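Long-range contacts in AAR187Cp (Eremothecium gossypii, PDB 3ZIL), which probably regulates sister-chromatid cohesion as a cohesin-associated factor of the Wapl family, represented here by its C-terminal helical Wap1 domain: residues M257-H262 / L280-L285; N276-Q281 / S320-L325. All coordinates share one frame; numbering follows the deposited sequence.

Contact 1. Residues M257-H262 / L280-L285; sequences MSVQLH and LQLGLL
S258 and Q281 make the polar half of this contact between two helices, and V259 supplies the apolar half. The hydroxyl of S258 donates to the side-chain carbonyl of Q281, OG to OE1 at 2.8 Å. The hydrogen bond lies in the carbonyl plane, and its C=O...O angle of 99° puts the hydroxyl in front of the amide's O/N end, between OE1 and NE2, not in line with the C=O bond. The same S258 OG stands 2.9 Å from Q281 NE2. Q281 reaches across because its chain runs extended beyond CG (chi2 -176°), while OG of S258 is turned anti to its own nitrogen (chi1 179°). NE2 of Q281 donates to the backbone carbonyl oxygen of L222. Gripped through both its oxygen and its nitrogen, this buried amide is probably well fixed in rotation.

Apolar packing centres on one methyl of V259. CG2, set beside the backbone nitrogen, faces three residues of the partner helix. V259 CG2 lies 4.1 Å from Q281 CB, the two side chains passing each other in opposite directions. Further on, V259 CG2 meets L285 CD1 at 4.2 Å and, more loosely, L282 CD2 at 4.4 Å. V259 and Q281 also bring the backbones nearest, their CA atoms 7.3 Å apart.

The short axes run roughly antiparallel and are 10.5 Å apart at closest approach, as neighbouring helices of the all-helical Wap1 domain, joined through the short helix 264-267. H262 leaves helical geometry directly after L261, ending helix 248-261. Beyond the pair, helix 321-336 adds F326 against V259, F304 of helix 304-313 touches V259, L282 and L285, and helix 225-235 packs on L280 and L284.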
# COMPACT_ATOMS: atom_id res chain seq x y z
N MET A 257 -13.00 -18.39 -4.60
CA MET A 257 -13.95 -18.85 -3.60
C MET A 257 -14.57 -17.65 -2.93
O MET A 257 -15.78 -17.56 -2.79
CB MET A 257 -13.29 -19.77 -2.59
CG MET A 257 -13.29 -21.21 -3.10
SD MET A 257 -11.92 -22.08 -2.34
CE MET A 257 -12.48 -23.79 -2.45
N SER A 258 -13.71 -16.71 -2.58
CA SER A 258 -14.17 -15.40 -2.21
C SER A 258 -15.23 -14.74 -3.17
O SER A 258 -16.33 -14.28 -2.75
CB SER A 258 -13.01 -14.50 -1.98
OG SER A 258 -13.57 -13.27 -1.66
N VAL A 259 -14.95 -14.74 -4.46
CA VAL A 259 -15.96 -14.20 -5.38
C VAL A 259 -17.25 -15.02 -5.28
O VAL A 259 -18.36 -14.45 -5.18
CB VAL A 259 -15.40 -14.13 -6.81
CG1 VAL A 259 -16.51 -13.88 -7.85
CG2 VAL A 259 -14.30 -13.07 -6.87
N GLN A 260 -17.11 -16.36 -5.26
CA GLN A 260 -18.26 -17.26 -5.12
C GLN A 260 -19.03 -17.03 -3.82
O GLN A 260 -20.23 -17.17 -3.83
CB GLN A 260 -17.90 -18.74 -5.22
CG GLN A 260 -17.78 -19.32 -6.62
CD GLN A 260 -17.01 -20.63 -6.61
OE1 GLN A 260 -15.78 -20.66 -6.81
NE2 GLN A 260 -17.72 -21.73 -6.31
N LEU A 261 -18.33 -16.68 -2.75
CA LEU A 261 -18.94 -16.42 -1.48
C LEU A 261 -19.90 -15.22 -1.63
O LEU A 261 -20.89 -15.17 -0.96
CB LEU A 261 -17.87 -16.10 -0.41
CG LEU A 261 -18.33 -16.03 1.04
CD1 LEU A 261 -19.24 -17.21 1.30
CD2 LEU A 261 -17.20 -16.06 2.08
N HIS A 262 -19.58 -14.26 -2.50
CA HIS A 262 -20.32 -13.00 -2.52
C HIS A 262 -20.99 -12.88 -3.82
O HIS A 262 -21.18 -11.80 -4.31
CB HIS A 262 -19.40 -11.81 -2.35
CG HIS A 262 -18.70 -11.79 -1.02
ND1 HIS A 262 -19.30 -11.33 0.10
CD2 HIS A 262 -17.41 -12.18 -0.66
CE1 HIS A 262 -18.44 -11.44 1.15
NE2 HIS A 262 -17.27 -11.94 0.68
N LEU A 280 -12.03 -5.39 -7.18
CA LEU A 280 -10.58 -5.56 -7.01
C LEU A 280 -10.14 -7.09 -7.08
O LEU A 280 -9.11 -7.42 -7.74
CB LEU A 280 -10.10 -4.91 -5.66
CG LEU A 280 -10.21 -3.40 -5.59
CD1 LEU A 280 -10.02 -2.96 -4.14
CD2 LEU A 280 -9.12 -2.78 -6.48
N GLN A 281 -10.89 -8.01 -6.43
CA GLN A 281 -10.58 -9.42 -6.63
C GLN A 281 -10.69 -9.88 -8.09
O GLN A 281 -9.85 -10.65 -8.56
CB GLN A 281 -11.49 -10.31 -5.76
CG GLN A 281 -11.43 -9.94 -4.27
CD GLN A 281 -12.26 -10.87 -3.34
OE1 GLN A 281 -13.27 -11.43 -3.72
NE2 GLN A 281 -11.79 -11.03 -2.12
N LEU A 282 -11.72 -9.40 -8.82
CA LEU A 282 -11.82 -9.76 -10.25
C LEU A 282 -10.67 -9.11 -11.08
O LEU A 282 -10.13 -9.73 -11.94
CB LEU A 282 -13.19 -9.35 -10.84
CG LEU A 282 -14.33 -10.24 -10.33
CD1 LEU A 282 -15.71 -9.57 -10.38
CD2 LEU A 282 -14.38 -11.61 -11.06
N GLY A 283 -10.34 -7.87 -10.78
CA GLY A 283 -9.22 -7.20 -11.43
C GLY A 283 -7.98 -8.03 -11.16
O GLY A 283 -7.16 -8.25 -12.06
N LEU A 284 -7.84 -8.56 -9.94
CA LEU A 284 -6.62 -9.36 -9.68
C LEU A 284 -6.67 -10.71 -10.44
O LEU A 284 -5.70 -11.10 -11.09
CB LEU A 284 -6.35 -9.51 -8.18
CG LEU A 284 -5.22 -10.45 -7.83
CD1 LEU A 284 -3.91 -9.93 -8.43
CD2 LEU A 284 -5.10 -10.61 -6.33
N LEU A 285 -7.81 -11.43 -10.33
CA LEU A 285 -8.05 -12.55 -11.23
C LEU A 285 -7.66 -12.27 -12.71
O LEU A 285 -6.94 -13.08 -13.34
CB LEU A 285 -9.47 -13.06 -11.15
CG LEU A 285 -9.66 -13.85 -9.82
CD1 LEU A 285 -11.13 -14.03 -9.49
CD2 LEU A 285 -8.93 -15.17 -9.96

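Contact 2. Residues N276-Q281 / S320-L325; sequences NLLILQ and SFVLQL
L278 and I279 meet F321, V322 and L325 from a helical turn in which the shortest polar bond, L280 N to N276 O, measures 2.8 Å. No hydrogen bond crosses between the segments. This is helix-on-helix packing within the all-helical Wap1 domain, two nearly parallel helices whose short axes diverge by 26° and approach to 9.8 Å.

I279 is the hub, crossing each of its three partners at about a right angle. Its CG1 branch, set anti to the carbonyl carbon (chi1 -73°), runs to V322, with I279 CG1 3.7 Å from V322 CG2. At the end of that branch CD1 of I279 comes to the rim of the F321 ring near its plane, 3.8 Å from F321 CD2. The other branch, CG2, lies in the ring plane and faces CE2 of the same edge. F321 is therefore met by the isoleucine at its rim, not over a face. V322 spreads its two methyls over two residues, since V322 CG1 also touches L278 CB at 3.9 Å.

On the partner helix, S320 occupies the N-cap position: its OG accepts a weak capping bond from L323 N. H262 and the short helix 264-267 lie against L278, and Y363 touches F321. One turn after F321, L325 extends the apolar interface with CD2, which lies 4.0 Å from I279 CG2 and 3.8 Å from the carbonyl oxygen of I279.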
# COMPACT_ATOMS: atom_id res chain seq x y z
N ASN A 276 -16.65 -2.81 -4.52
CA ASN A 276 -15.25 -2.54 -4.68
C ASN A 276 -14.34 -3.72 -4.43
O ASN A 276 -13.38 -3.93 -5.16
CB ASN A 276 -14.83 -1.35 -3.86
CG ASN A 276 -15.36 -0.08 -4.42
OD1 ASN A 276 -15.74 -0.01 -5.61
ND2 ASN A 276 -15.41 0.96 -3.59
N LEU A 277 -14.65 -4.50 -3.41
CA LEU A 277 -13.96 -5.72 -3.13
C LEU A 277 -14.07 -6.74 -4.28
O LEU A 277 -13.08 -7.40 -4.63
CB LEU A 277 -14.59 -6.38 -1.91
CG LEU A 277 -14.04 -7.80 -1.63
CD1 LEU A 277 -12.63 -7.63 -1.00
CD2 LEU A 277 -14.91 -8.71 -0.74
N LEU A 278 -15.28 -6.93 -4.81
CA LEU A 278 -15.39 -7.86 -5.87
C LEU A 278 -14.66 -7.32 -7.08
O LEU A 278 -14.03 -8.09 -7.81
CB LEU A 278 -16.86 -8.08 -6.27
CG LEU A 278 -17.69 -8.97 -5.38
CD1 LEU A 278 -19.11 -8.82 -5.91
CD2 LEU A 278 -17.26 -10.44 -5.48
N ILE A 279 -14.79 -6.00 -7.33
CA ILE A 279 -14.09 -5.44 -8.51
C ILE A 279 -12.58 -5.67 -8.36
O ILE A 279 -11.87 -6.05 -9.30
CB ILE A 279 -14.39 -3.94 -8.69
CG1 ILE A 279 -15.87 -3.71 -9.21
CG2 ILE A 279 -13.35 -3.30 -9.65
CD1 ILE A 279 -16.35 -2.24 -9.13
N LEU A 280 -12.03 -5.39 -7.18
CA LEU A 280 -10.58 -5.56 -7.01
C LEU A 280 -10.14 -7.09 -7.08
O LEU A 280 -9.11 -7.42 -7.74
CB LEU A 280 -10.10 -4.91 -5.66
CG LEU A 280 -10.21 -3.40 -5.59
CD1 LEU A 280 -10.02 -2.96 -4.14
CD2 LEU A 280 -9.12 -2.78 -6.48
N GLN A 281 -10.89 -8.01 -6.43
CA GLN A 281 -10.58 -9.42 -6.63
C GLN A 281 -10.69 -9.88 -8.09
O GLN A 281 -9.85 -10.65 -8.56
CB GLN A 281 -11.49 -10.31 -5.76
CG GLN A 281 -11.43 -9.94 -4.27
CD GLN A 281 -12.26 -10.87 -3.34
OE1 GLN A 281 -13.27 -11.43 -3.72
NE2 GLN A 281 -11.79 -11.03 -2.12
N SER A 320 -24.04 -4.12 -14.86
CA SER A 320 -23.08 -3.30 -14.10
C SER A 320 -21.66 -3.70 -14.45
O SER A 320 -21.39 -4.83 -14.94
CB SER A 320 -23.27 -3.59 -12.63
OG SER A 320 -23.17 -5.01 -12.47
N PHE A 321 -20.74 -2.79 -14.19
CA PHE A 321 -19.32 -3.05 -14.38
C PHE A 321 -18.90 -4.38 -13.70
O PHE A 321 -18.25 -5.21 -14.31
CB PHE A 321 -18.53 -1.89 -13.80
CG PHE A 321 -17.05 -2.01 -14.00
CD1 PHE A 321 -16.50 -1.82 -15.26
CD2 PHE A 321 -16.22 -2.28 -12.94
CE1 PHE A 321 -15.14 -1.90 -15.46
CE2 PHE A 321 -14.84 -2.34 -13.13
CZ PHE A 321 -14.32 -2.15 -14.38
N VAL A 322 -19.33 -4.61 -12.47
CA VAL A 322 -18.91 -5.85 -11.81
C VAL A 322 -19.32 -7.12 -12.55
O VAL A 322 -18.52 -8.03 -12.68
CB VAL A 322 -19.28 -6.00 -10.32
CG1 VAL A 322 -18.16 -6.73 -9.64
CG2 VAL A 322 -19.45 -4.69 -9.62
N LEU A 323 -20.58 -7.19 -13.03
CA LEU A 323 -20.99 -8.32 -13.81
C LEU A 323 -20.22 -8.44 -15.12
O LEU A 323 -19.88 -9.54 -15.51
CB LEU A 323 -22.51 -8.30 -14.07
CG LEU A 323 -22.98 -9.54 -14.85
CD1 LEU A 323 -22.43 -10.84 -14.28
CD2 LEU A 323 -24.50 -9.56 -14.91
N GLN A 324 -19.95 -7.33 -15.79
CA GLN A 324 -19.15 -7.36 -17.01
C GLN A 324 -17.76 -7.90 -16.80
O GLN A 324 -17.25 -8.70 -17.60
CB GLN A 324 -19.06 -5.95 -17.58
CG GLN A 324 -20.41 -5.61 -18.24
CD GLN A 324 -20.53 -4.14 -18.51
OE1 GLN A 324 -20.04 -3.31 -17.72
NE2 GLN A 324 -21.18 -3.78 -19.63
N LEU A 325 -17.16 -7.47 -15.70
CA LEU A 325 -15.84 -7.91 -15.33
C LEU A 325 -15.91 -9.42 -15.01
O LEU A 325 -15.05 -10.22 -15.40
CB LEU A 325 -15.44 -7.04 -14.09
CG LEU A 325 -13.98 -7.11 -13.64
CD1 LEU A 325 -13.00 -7.08 -14.83
CD2 LEU A 325 -13.71 -6.02 -12.59

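Overall arrangement
From the N terminus, the chain reaches helix 248-261, turns through the short helix 264-267 and enters helix 272-289; contact 1 closes this largely helical excursion of 17 residues. Contact 2 closes a longer one of 38 residues, which finishes helix 272-289 and passes through helix 304-313 before helix 321-336 returns alongside. The two spans overlap without nesting, because 276-281 precedes the end of 280-285 and shares L280 and Q281 with it. Helix 272-289 is thus common to both, and the contacts lie about 8 Å apart, centre to centre. L282 from contact 1 packs on V322 and L325 from contact 2, so their apolar parts are continuous.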